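Local coordinates for protein nicotinamide-nucleotide adenylyltransferase NadR family / Ribosylnicotinamide kinase (Lactococcus lactis subsp. cremoris, PDB 6GYE) that probably phosphorylates nicotinamide riboside and adenylylates the resulting nicotinamide mononucleotide to form NAD+, combining a kinase and an adenylyltransferase in one chain, at residues A57-P62 and R177-V182; F23-T28 and T158-N163; K65-L70 and I80-L85; T260-T265 and K287-E292. All coordinates share one frame; numbering follows the deposited sequence.

Contact 1. Residues A57-P62 and R177-V182; sequences AQIGLP and RHFSKV. With NNR (Nicotinamide riboside), chain I; SO4 (sulfate ion), chain D.
Leu-61 lays its CD2 methyl over one face of the His-178 imidazole, 3.9 Å from the ring centroid and 10° off the normal, a CH-pi contact close to the middle of the ring. The two side chains approach from opposite directions; with CG of His-178 anti to its backbone N (chi1 179°), the imidazole projects from its helix toward the 57-62 turn. The ring edge is used at both nitrogens. NE2 gives a weak bond to Ile-59 O, short at 2.7 Å but strongly bent, with 123° at the hydrogen. ND1 meets a sulfate ion through weak bonds to O3 and O4. Leu-61 serves two rings, since its other methyl, CD1, rests 4.1 Å from CZ of Phe-179. Gly-60, with positive phi, is the C-prime residue of the Schellman motif that closes helix 55-58, and the Ile-59 carbonyl lies just before it. Lys-65 and Tyr-69 lie beside the same sulfate, which also takes a weak bond from NE of Arg-177, a residue of the nicotinamide riboside pocket. The contact thus sets the end of helix 55-58 against helix 176-179, which is followed, after Ser-180, by strand 181-187 of the second parallel sheet.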
# COMPACT_ATOMS: atom_id res chain seq x y z
N ALA A 57 1.73 12.19 -5.92
CA ALA A 57 2.47 12.51 -4.71
C ALA A 57 1.52 12.83 -3.55
O ALA A 57 1.79 12.46 -2.40
CB ALA A 57 3.42 13.69 -4.97
N GLN A 58 0.41 13.50 -3.83
CA GLN A 58 -0.48 13.96 -2.77
C GLN A 58 -1.19 12.82 -2.06
O GLN A 58 -1.60 12.97 -0.91
CB GLN A 58 -1.48 14.97 -3.34
CG GLN A 58 -0.82 16.31 -3.60
CD GLN A 58 -1.70 17.25 -4.38
OE1 GLN A 58 -2.90 17.37 -4.10
NE2 GLN A 58 -1.12 17.92 -5.37
N ILE A 59 -1.36 11.67 -2.71
CA ILE A 59 -1.93 10.52 -2.04
C ILE A 59 -0.85 9.51 -1.65
O ILE A 59 -1.16 8.34 -1.40
CB ILE A 59 -3.04 9.86 -2.88
CG1 ILE A 59 -2.48 9.26 -4.16
CG2 ILE A 59 -4.14 10.89 -3.23
CD1 ILE A 59 -3.50 8.38 -4.87
N GLY A 60 0.41 9.95 -1.58
CA GLY A 60 1.48 9.08 -1.14
C GLY A 60 2.06 8.19 -2.20
O GLY A 60 2.64 7.16 -1.88
N LEU A 61 1.92 8.55 -3.47
CA LEU A 61 2.52 7.82 -4.59
C LEU A 61 3.34 8.78 -5.45
O LEU A 61 2.97 9.05 -6.60
CB LEU A 61 1.46 7.10 -5.41
CG LEU A 61 0.65 5.96 -4.77
CD1 LEU A 61 -0.44 5.50 -5.72
CD2 LEU A 61 1.53 4.77 -4.39
N PRO A 62 4.45 9.29 -4.95
CA PRO A 62 5.26 10.22 -5.76
C PRO A 62 5.87 9.50 -6.95
O PRO A 62 5.88 8.27 -7.05
CB PRO A 62 6.34 10.71 -4.79
CG PRO A 62 6.47 9.59 -3.78
CD PRO A 62 5.13 8.90 -3.69
N ARG A 177 -1.14 -2.82 -1.71
CA ARG A 177 -0.81 -2.57 -0.31
C ARG A 177 -1.13 -1.13 0.09
O ARG A 177 -1.71 -0.88 1.15
CB ARG A 177 0.66 -2.90 -0.05
CG ARG A 177 1.26 -2.20 1.15
CD ARG A 177 2.71 -2.62 1.34
NE ARG A 177 3.67 -1.84 0.56
CZ ARG A 177 4.22 -2.26 -0.59
NH1 ARG A 177 3.90 -3.45 -1.10
NH2 ARG A 177 5.09 -1.47 -1.22
N HIS A 178 -0.79 -0.18 -0.79
CA HIS A 178 -1.00 1.23 -0.51
C HIS A 178 -2.47 1.54 -0.25
O HIS A 178 -2.79 2.39 0.59
CB HIS A 178 -0.48 2.08 -1.67
CG HIS A 178 -0.68 3.55 -1.48
ND1 HIS A 178 0.20 4.33 -0.77
CD2 HIS A 178 -1.67 4.38 -1.90
CE1 HIS A 178 -0.23 5.58 -0.77
NE2 HIS A 178 -1.36 5.63 -1.44
N PHE A 179 -3.38 0.88 -0.97
CA PHE A 179 -4.80 1.20 -0.89
C PHE A 179 -5.55 0.33 0.10
O PHE A 179 -6.77 0.45 0.23
CB PHE A 179 -5.46 1.09 -2.26
CG PHE A 179 -5.04 2.16 -3.21
CD1 PHE A 179 -5.56 3.43 -3.10
CD2 PHE A 179 -4.10 1.90 -4.19
CE1 PHE A 179 -5.15 4.43 -3.97
CE2 PHE A 179 -3.69 2.89 -5.06
CZ PHE A 179 -4.21 4.15 -4.95
N SER A 180 -4.85 -0.57 0.78
CA SER A 180 -5.50 -1.53 1.65
C SER A 180 -6.03 -0.84 2.90
O SER A 180 -5.40 0.07 3.45
CB SER A 180 -4.53 -2.65 2.02
OG SER A 180 -5.22 -3.60 2.78
N LYS A 181 -7.23 -1.24 3.33
CA LYS A 181 -7.72 -0.90 4.66
C LYS A 181 -7.15 -1.88 5.69
O LYS A 181 -7.04 -3.08 5.43
CB LYS A 181 -9.24 -0.94 4.66
CG LYS A 181 -9.92 0.24 3.92
CD LYS A 181 -9.95 1.47 4.77
CE LYS A 181 -10.72 2.63 4.11
NZ LYS A 181 -10.06 2.99 2.83
N VAL A 182 -6.83 -1.37 6.88
CA VAL A 182 -6.16 -2.17 7.90
C VAL A 182 -6.88 -1.97 9.23
O VAL A 182 -7.01 -0.84 9.71
CB VAL A 182 -4.67 -1.80 8.01
CG1 VAL A 182 -3.97 -2.60 9.12
CG2 VAL A 182 -3.94 -2.01 6.67
O2R NNR I . 4.36 -4.52 4.37
C2R NNR I . 3.80 -3.20 4.48
C3R NNR I . 4.48 -2.19 3.57
O3R NNR I . 5.55 -2.77 2.81
C4R NNR I . 5.03 -1.11 4.48
C5R NNR I . 4.44 0.25 4.14
O5R NNR I . 4.95 1.24 5.05
O4R NNR I . 4.70 -1.45 5.83
C1R NNR I . 3.98 -2.68 5.90
N1 NNR I . 2.67 -2.45 6.51
C2 NNR I . 2.47 -2.78 7.80
C6 NNR I . 1.68 -1.92 5.78
C5 NNR I . 0.42 -1.69 6.34
C4 NNR I . 0.20 -2.02 7.66
C3 NNR I . 1.24 -2.57 8.40
C7 NNR I . 1.03 -2.93 9.84
O7 NNR I . 1.74 -3.78 10.35
N7 NNR I . 0.07 -2.32 10.53
S SO4 D . 3.16 2.07 0.02
O1 SO4 D . 2.92 1.41 -1.25
O2 SO4 D . 4.36 1.48 0.63
O3 SO4 D . 3.41 3.49 -0.17
O4 SO4 D . 2.00 1.92 0.89

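Contact 2. Residues F23-T28 and T158-N163; sequences FAPLHT and TQIREN. With SO4 (sulfate ion), chain H; SO4 (sulfate ion), chain E.
The peptide bond before Pro-25 is cis, and here the loop passes helix 151-162 with CA of Pro-25 8.0 Å from CA of Arg-161. Ile-160 fills the apolar part of the interface with both its branches: CG2 touches Pro-25 CG at 3.6 Å, while CD1 reaches CB of His-27 at 3.7 Å and lies obliquely to the imidazole. That ring is held at both nitrogens, ND1 capping the backbone N of Gly-29 and NE2 bonding to Ile-153 O. Arg-161, its chain bent at chi3 (-66°), points NH1 at Ala-24 O, 2.7 Å away. The oxygen lies in the guanidinium plane, but the donor stands 45° out of the carbonyl plane. From the same flat group NH2 bonds to O3 of a sulfate at 3.0 Å, with NE adding weaker bonds to O1 and O2. A second sulfate accepts from Phe-23 N. The sequence around His-27 fits the HxGH motif, and that ending at Arg-161 resembles the ISSTxxR motif, of nucleotidyltransferases, which contact nucleotide phosphates. Tying one guanidinium edge to a loop carbonyl fixes its rotation and turns its remaining N-H groups toward an anion, consistent with a place made for phosphate.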
# COMPACT_ATOMS: atom_id res chain seq x y z
N PHE A 23 -0.15 6.89 -13.66
CA PHE A 23 -0.17 5.57 -13.02
C PHE A 23 -0.24 5.64 -11.49
O PHE A 23 0.60 5.09 -10.78
CB PHE A 23 1.05 4.75 -13.45
CG PHE A 23 1.18 4.58 -14.92
CD1 PHE A 23 0.30 3.78 -15.61
CD2 PHE A 23 2.18 5.24 -15.62
CE1 PHE A 23 0.41 3.62 -16.98
CE2 PHE A 23 2.32 5.06 -16.98
CZ PHE A 23 1.44 4.25 -17.67
N ALA A 24 -1.27 6.32 -11.01
CA ALA A 24 -1.52 6.52 -9.58
C ALA A 24 -2.96 6.11 -9.25
O ALA A 24 -3.78 6.95 -8.86
CB ALA A 24 -1.27 7.98 -9.19
N PRO A 25 -3.29 4.81 -9.35
CA PRO A 25 -2.43 3.66 -9.65
C PRO A 25 -2.52 3.14 -11.08
O PRO A 25 -3.42 3.52 -11.82
CB PRO A 25 -2.99 2.61 -8.71
CG PRO A 25 -4.49 2.87 -8.79
CD PRO A 25 -4.64 4.37 -8.97
N LEU A 26 -1.57 2.28 -11.44
CA LEU A 26 -1.74 1.40 -12.59
C LEU A 26 -2.94 0.49 -12.38
O LEU A 26 -3.13 -0.07 -11.29
CB LEU A 26 -0.47 0.57 -12.77
CG LEU A 26 -0.45 -0.54 -13.82
CD1 LEU A 26 -0.49 0.05 -15.21
CD2 LEU A 26 0.82 -1.37 -13.64
N HIS A 27 -3.78 0.34 -13.40
CA HIS A 27 -4.93 -0.56 -13.29
C HIS A 27 -5.14 -1.29 -14.62
O HIS A 27 -4.41 -1.08 -15.59
CB HIS A 27 -6.20 0.18 -12.84
CG HIS A 27 -6.64 1.27 -13.76
ND1 HIS A 27 -7.23 1.03 -14.98
CD2 HIS A 27 -6.59 2.62 -13.63
CE1 HIS A 27 -7.52 2.18 -15.57
NE2 HIS A 27 -7.15 3.16 -14.76
N THR A 28 -6.15 -2.17 -14.64
CA THR A 28 -6.29 -3.07 -15.79
C THR A 28 -6.66 -2.32 -17.06
O THR A 28 -6.38 -2.83 -18.16
CB THR A 28 -7.31 -4.19 -15.50
OG1 THR A 28 -8.52 -3.63 -15.06
CG2 THR A 28 -6.83 -5.09 -14.40
N THR A 158 -9.80 7.66 -11.20
CA THR A 158 -10.47 8.52 -10.22
C THR A 158 -11.36 7.70 -9.29
O THR A 158 -11.37 7.93 -8.07
CB THR A 158 -11.28 9.59 -10.97
OG1 THR A 158 -10.39 10.57 -11.50
CG2 THR A 158 -12.27 10.28 -10.04
N GLN A 159 -12.10 6.73 -9.84
CA GLN A 159 -12.96 5.89 -9.01
C GLN A 159 -12.15 5.03 -8.06
O GLN A 159 -12.56 4.82 -6.91
CB GLN A 159 -13.86 5.04 -9.92
CG GLN A 159 -14.89 5.88 -10.71
CD GLN A 159 -15.61 5.12 -11.82
OE1 GLN A 159 -15.25 4.01 -12.17
NE2 GLN A 159 -16.63 5.75 -12.40
N ILE A 160 -11.00 4.53 -8.51
CA ILE A 160 -10.16 3.71 -7.65
C ILE A 160 -9.65 4.52 -6.46
O ILE A 160 -9.71 4.07 -5.31
CB ILE A 160 -9.01 3.11 -8.47
CG1 ILE A 160 -9.57 2.04 -9.41
CG2 ILE A 160 -7.92 2.54 -7.59
CD1 ILE A 160 -8.55 1.51 -10.37
N ARG A 161 -9.17 5.73 -6.73
CA ARG A 161 -8.67 6.58 -5.65
C ARG A 161 -9.78 6.98 -4.68
O ARG A 161 -9.52 7.11 -3.48
CB ARG A 161 -8.00 7.83 -6.24
CG ARG A 161 -6.66 7.55 -6.93
CD ARG A 161 -5.95 8.83 -7.33
NE ARG A 161 -6.67 9.56 -8.35
CZ ARG A 161 -6.44 9.44 -9.65
NH1 ARG A 161 -5.49 8.62 -10.07
NH2 ARG A 161 -7.16 10.12 -10.53
N GLU A 162 -11.01 7.16 -5.17
CA GLU A 162 -12.13 7.50 -4.30
C GLU A 162 -12.56 6.32 -3.43
O GLU A 162 -12.93 6.50 -2.26
CB GLU A 162 -13.32 7.97 -5.12
CG GLU A 162 -13.16 9.31 -5.81
CD GLU A 162 -14.39 9.67 -6.65
OE1 GLU A 162 -15.27 8.79 -6.83
OE2 GLU A 162 -14.48 10.82 -7.13
N ASN A 163 -12.58 5.11 -3.98
CA ASN A 163 -13.08 3.94 -3.27
C ASN A 163 -12.36 2.70 -3.78
O ASN A 163 -12.89 1.94 -4.60
CB ASN A 163 -14.59 3.81 -3.45
CG ASN A 163 -15.20 2.75 -2.55
OD1 ASN A 163 -14.50 1.98 -1.89
ND2 ASN A 163 -16.53 2.68 -2.55
S SO4 H . -8.56 12.59 -8.03
O1 SO4 H . -9.37 11.45 -7.63
O2 SO4 H . -7.25 12.49 -7.39
O3 SO4 H . -8.41 12.60 -9.48
O4 SO4 H . -9.21 13.83 -7.61
S SO4 E . -3.42 8.25 -15.69
O1 SO4 E . -3.88 7.32 -16.72
O2 SO4 E . -3.29 7.56 -14.40
O3 SO4 E . -2.14 8.76 -16.16
O4 SO4 E . -4.36 9.34 -15.49

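Contact 3. Residues K65-L70 and I80-L85; sequences KRFRYL and IKVSML. With SO4 (sulfate ion), chain D.
Phe-67 reaches from helix 63-73 to strand 80-86, and the atoms from CB to CE1 along one side of the ring each meet something there. Its CB lies 4.0 Å from SD of Met-84, and CG is nearly as close to the same sulfur. Next comes CD1, set between two strand residues, with CB of Met-84 at 3.9 Å and CG1 of Val-82 at 4.0 Å. Farther out, CE1 comes to 3.6 Å from Val-82 O, the carbonyl standing at the ring edge near its plane, with Ser-83 CA beside it. With CG anti to the backbone N (chi1 166°), the ring leaves the helix directly toward the strand. Met-84 crosses it at about a right angle and bends at chi3, leaving SD 30° off the normal of the Phe-67 ring, an oblique Met-aromatic contact.

One turn on, Leu-70 continues the seam: its CB packs 3.8 Å from CG1 of Val-82, a methyl shared with Phe-67. No hydrogen bond crosses the interface, although Val-82 O is taken up by NE of Arg-71. Away from the strand, Lys-65 and Tyr-69 reach a sulfate at modelled distances too short to trust.

The helix and strand axes run antiparallel, at 176° and 8.5 Å apart. Ser-83 and Leu-85 turn to the other side of the strand and meet helix 95-110. Strand 43-50 lies parallel and adjacent to 80-86, and helix 63-73 lies in the connection between them, which makes a beta-alpha-beta crossover, the repeating element of the Rossmann-like nucleotidyltransferase fold.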
# COMPACT_ATOMS: atom_id res chain seq x y z
N LYS A 65 8.23 6.49 -6.68
CA LYS A 65 7.61 5.24 -6.24
C LYS A 65 6.77 4.61 -7.35
O LYS A 65 6.80 3.39 -7.54
CB LYS A 65 6.77 5.47 -4.99
CG LYS A 65 6.05 4.20 -4.54
CD LYS A 65 5.17 4.41 -3.33
CE LYS A 65 5.99 4.69 -2.09
NZ LYS A 65 5.10 4.99 -0.93
N ARG A 66 6.01 5.43 -8.09
CA ARG A 66 5.24 4.89 -9.22
C ARG A 66 6.17 4.29 -10.27
O ARG A 66 5.85 3.26 -10.86
CB ARG A 66 4.39 5.98 -9.86
CG ARG A 66 3.54 6.76 -8.90
CD ARG A 66 2.53 7.61 -9.65
NE ARG A 66 2.65 8.97 -9.18
CZ ARG A 66 3.06 9.99 -9.91
NH1 ARG A 66 3.36 9.85 -11.19
NH2 ARG A 66 3.15 11.18 -9.34
N PHE A 67 7.29 4.95 -10.52
CA PHE A 67 8.26 4.40 -11.46
C PHE A 67 8.75 3.03 -10.99
O PHE A 67 8.73 2.07 -11.76
CB PHE A 67 9.42 5.37 -11.64
CG PHE A 67 10.63 4.79 -12.30
CD1 PHE A 67 10.67 4.63 -13.68
CD2 PHE A 67 11.74 4.43 -11.55
CE1 PHE A 67 11.80 4.11 -14.30
CE2 PHE A 67 12.88 3.91 -12.16
CZ PHE A 67 12.91 3.75 -13.54
N ARG A 68 9.15 2.92 -9.71
CA ARG A 68 9.62 1.62 -9.20
C ARG A 68 8.51 0.57 -9.26
O ARG A 68 8.74 -0.55 -9.71
CB ARG A 68 10.15 1.73 -7.77
CG ARG A 68 11.51 2.42 -7.63
CD ARG A 68 12.57 1.73 -8.48
NE ARG A 68 13.93 2.18 -8.20
CZ ARG A 68 14.72 1.65 -7.26
NH1 ARG A 68 14.30 0.64 -6.48
NH2 ARG A 68 15.95 2.15 -7.09
N TYR A 69 7.29 0.96 -8.88
CA TYR A 69 6.18 0.01 -8.93
C TYR A 69 5.93 -0.49 -10.35
O TYR A 69 5.62 -1.67 -10.56
CB TYR A 69 4.93 0.65 -8.35
CG TYR A 69 4.93 0.75 -6.85
CD1 TYR A 69 6.04 0.38 -6.11
CD2 TYR A 69 3.79 1.19 -6.17
CE1 TYR A 69 6.04 0.46 -4.73
CE2 TYR A 69 3.78 1.27 -4.77
CZ TYR A 69 4.90 0.90 -4.06
OH TYR A 69 4.90 0.98 -2.68
N LEU A 70 6.00 0.41 -11.34
CA LEU A 70 5.81 0.01 -12.73
C LEU A 70 6.91 -0.95 -13.18
O LEU A 70 6.64 -1.93 -13.89
CB LEU A 70 5.78 1.24 -13.64
CG LEU A 70 4.45 1.93 -14.02
CD1 LEU A 70 3.72 1.17 -15.11
CD2 LEU A 70 3.56 2.08 -12.82
N ILE A 80 8.97 -4.52 -23.33
CA ILE A 80 8.36 -3.40 -22.62
C ILE A 80 9.37 -2.83 -21.64
O ILE A 80 9.82 -3.52 -20.72
CB ILE A 80 7.06 -3.80 -21.90
CG1 ILE A 80 6.01 -4.31 -22.88
CG2 ILE A 80 6.48 -2.60 -21.15
CD1 ILE A 80 4.76 -4.81 -22.22
N LYS A 81 9.72 -1.56 -21.83
CA LYS A 81 10.62 -0.82 -20.97
C LYS A 81 9.84 0.29 -20.27
O LYS A 81 8.90 0.85 -20.84
CB LYS A 81 11.78 -0.22 -21.78
CG LYS A 81 12.83 0.54 -20.97
CD LYS A 81 13.70 -0.41 -20.16
CE LYS A 81 14.79 0.32 -19.38
NZ LYS A 81 15.57 -0.65 -18.56
N VAL A 82 10.24 0.59 -19.04
CA VAL A 82 9.60 1.62 -18.21
C VAL A 82 10.61 2.72 -17.96
O VAL A 82 11.74 2.45 -17.51
CB VAL A 82 9.09 1.06 -16.87
CG1 VAL A 82 8.55 2.21 -16.02
CG2 VAL A 82 8.02 0.00 -17.09
N SER A 83 10.21 3.96 -18.22
CA SER A 83 11.08 5.12 -18.09
C SER A 83 10.33 6.26 -17.42
O SER A 83 9.10 6.30 -17.41
CB SER A 83 11.63 5.56 -19.45
OG SER A 83 10.59 6.07 -20.26
N MET A 84 11.10 7.21 -16.89
CA MET A 84 10.58 8.29 -16.06
C MET A 84 10.74 9.61 -16.80
O MET A 84 11.83 9.91 -17.29
CB MET A 84 11.36 8.34 -14.74
CG MET A 84 10.58 8.80 -13.54
SD MET A 84 11.58 8.72 -12.03
CE MET A 84 12.53 10.23 -12.18
N LEU A 85 9.64 10.38 -16.89
CA LEU A 85 9.67 11.75 -17.42
C LEU A 85 9.43 12.71 -16.27
O LEU A 85 8.28 12.90 -15.85
CB LEU A 85 8.65 11.97 -18.53
CG LEU A 85 8.69 13.40 -19.09
CD1 LEU A 85 10.10 13.75 -19.54
CD2 LEU A 85 7.75 13.58 -20.24
S SO4 D . 3.16 2.07 0.02
O1 SO4 D . 2.92 1.41 -1.25
O2 SO4 D . 4.36 1.48 0.63
O3 SO4 D . 3.41 3.49 -0.17
O4 SO4 D . 2.00 1.92 0.89

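Contact 4. Residues T260-T265 and K287-E292; sequences TDAIVT and KTIADE. With NNR (Nicotinamide riboside), chain I.
Glu-292 extends its carboxylate across to the start of helix 262-272, where Ala-262 N meets OE2 on its syn lone pair at 3.1 Å (N-H...O 162°). The chain is straight beyond CG, which carries the carboxyl end the full length of the side chain. OE1 comes 2.6 Å from OD2 of Asp-261, the two side chains crossing at about a right angle and their carboxylate planes 59° apart. Asp-261 is the N-cap: chi1 of 76° folds CG between its own backbone N and carbonyl carbon, so that OD1 can accept from Val-264 N at 3.1 Å, from above the carboxylate plane, while OD2 takes a weak bond from Ile-263 N. Two acids thereby share the first amides of one helix.

Beside them is an apolar patch. Ala-262 CB sits 3.8 Å from CG1 of Ile-289, and Ile-263 CG1 meets Ile-289 CD1 at 3.7 Å, these two isoleucines crossing nearly perpendicularly. Thr-288 adds its CG2 methyl, its hydroxyl being bonded back to Leu-284 O. The aliphatic part of Glu-292 faces the ligand, CB lying 3.7 Å from N7 of nicotinamide riboside. Asp-291 O receives a weak bond from the ligand O5R. Glu-292, a pocket residue, thus links the nicotinamide riboside site to the capped N terminus of helix 262-272, in a P-loop NTPase-type domain.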
# COMPACT_ATOMS: atom_id res chain seq x y z
N THR A 260 -2.75 -7.72 16.98
CA THR A 260 -1.74 -6.93 17.70
C THR A 260 -0.63 -6.41 16.78
O THR A 260 -0.56 -6.76 15.60
CB THR A 260 -1.11 -7.71 18.88
OG1 THR A 260 -0.14 -8.64 18.42
CG2 THR A 260 -2.15 -8.44 19.69
N ASP A 261 0.23 -5.56 17.33
CA ASP A 261 1.21 -4.82 16.55
C ASP A 261 2.35 -4.41 17.49
O ASP A 261 2.42 -4.88 18.63
CB ASP A 261 0.56 -3.59 15.91
CG ASP A 261 0.34 -2.49 16.92
OD1 ASP A 261 0.04 -2.80 18.10
OD2 ASP A 261 0.54 -1.32 16.55
N ALA A 262 3.20 -3.47 17.04
CA ALA A 262 4.35 -3.09 17.86
C ALA A 262 3.95 -2.28 19.09
O ALA A 262 4.60 -2.37 20.13
CB ALA A 262 5.38 -2.33 17.02
N ILE A 263 2.86 -1.50 19.00
CA ILE A 263 2.39 -0.77 20.17
C ILE A 263 2.04 -1.73 21.30
O ILE A 263 2.40 -1.52 22.46
CB ILE A 263 1.20 0.14 19.81
CG1 ILE A 263 1.68 1.27 18.90
CG2 ILE A 263 0.56 0.72 21.07
CD1 ILE A 263 0.66 2.29 18.62
N VAL A 264 1.32 -2.81 20.97
CA VAL A 264 1.00 -3.82 21.97
C VAL A 264 2.28 -4.37 22.59
O VAL A 264 2.40 -4.46 23.82
CB VAL A 264 0.13 -4.93 21.35
CG1 VAL A 264 0.04 -6.14 22.29
CG2 VAL A 264 -1.25 -4.39 21.04
N THR A 265 3.25 -4.75 21.76
CA THR A 265 4.52 -5.23 22.31
C THR A 265 5.21 -4.16 23.13
O THR A 265 5.85 -4.47 24.14
CB THR A 265 5.45 -5.69 21.19
OG1 THR A 265 4.79 -6.68 20.41
CG2 THR A 265 6.77 -6.32 21.77
N LYS A 287 10.88 3.20 14.80
CA LYS A 287 10.95 2.81 13.40
C LYS A 287 9.75 1.95 13.01
O LYS A 287 9.02 2.26 12.06
CB LYS A 287 12.27 2.07 13.15
CG LYS A 287 12.79 2.04 11.73
CD LYS A 287 12.18 0.90 10.93
CE LYS A 287 12.56 0.97 9.45
NZ LYS A 287 11.93 -0.12 8.63
N THR A 288 9.49 0.88 13.77
CA THR A 288 8.42 -0.04 13.37
C THR A 288 7.04 0.60 13.47
O THR A 288 6.21 0.43 12.57
CB THR A 288 8.50 -1.30 14.21
OG1 THR A 288 9.82 -1.86 14.10
CG2 THR A 288 7.43 -2.31 13.74
N ILE A 289 6.77 1.33 14.55
CA ILE A 289 5.46 1.95 14.69
C ILE A 289 5.25 2.97 13.58
O ILE A 289 4.14 3.14 13.07
CB ILE A 289 5.30 2.57 16.09
CG1 ILE A 289 5.21 1.45 17.14
CG2 ILE A 289 4.05 3.46 16.16
CD1 ILE A 289 5.27 1.96 18.58
N ALA A 290 6.32 3.65 13.16
CA ALA A 290 6.23 4.59 12.06
C ALA A 290 5.89 3.93 10.72
O ALA A 290 5.39 4.62 9.83
CB ALA A 290 7.56 5.35 11.90
N ASP A 291 6.16 2.64 10.56
CA ASP A 291 5.86 1.94 9.32
C ASP A 291 4.48 1.32 9.32
O ASP A 291 4.14 0.61 8.37
CB ASP A 291 6.88 0.83 9.05
CG ASP A 291 8.23 1.37 8.67
OD1 ASP A 291 8.32 2.55 8.28
OD2 ASP A 291 9.21 0.59 8.75
N GLU A 292 3.71 1.50 10.37
CA GLU A 292 2.38 0.92 10.45
C GLU A 292 1.33 1.89 9.91
O GLU A 292 1.41 3.10 10.14
CB GLU A 292 2.05 0.53 11.89
CG GLU A 292 3.00 -0.51 12.46
CD GLU A 292 2.56 -1.02 13.82
OE1 GLU A 292 1.47 -0.60 14.26
OE2 GLU A 292 3.29 -1.83 14.45
O2R NNR I . 4.36 -4.52 4.37
C2R NNR I . 3.80 -3.20 4.48
C3R NNR I . 4.48 -2.19 3.57
O3R NNR I . 5.55 -2.77 2.81
C4R NNR I . 5.03 -1.11 4.48
C5R NNR I . 4.44 0.25 4.14
O5R NNR I . 4.95 1.24 5.05
O4R NNR I . 4.70 -1.45 5.83
C1R NNR I . 3.98 -2.68 5.90
N1 NNR I . 2.67 -2.45 6.51
C2 NNR I . 2.47 -2.78 7.80
C6 NNR I . 1.68 -1.92 5.78
C5 NNR I . 0.42 -1.69 6.34
C4 NNR I . 0.20 -2.02 7.66
C3 NNR I . 1.24 -2.57 8.40
C7 NNR I . 1.03 -2.93 9.84
O7 NNR I . 1.74 -3.78 10.35
N7 NNR I . 0.07 -2.32 10.53

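In the fold
From the N terminus, contact 2 opens first, in the loop after strand 15-21, and contact 1 opens next, at the end of helix 55-58. Contact 3 opens and closes soon afterwards within 65-85, nested inside both longer loops. Residues 158-163 then close contact 2, and 177-182 close contact 1, so these two cross. They also touch, Ile-59 packing on Arg-161 and Pro-25 on Phe-179, while Arg-66 links contact 3 to both. Together the three bind the first parallel sheet and its helices to the junction with the second. Contact 4 follows in series within the P-loop NTPase-like, probably kinase, part that holds the second sheet, about 18 Å centre to centre from contact 1, with nicotinamide riboside touching both.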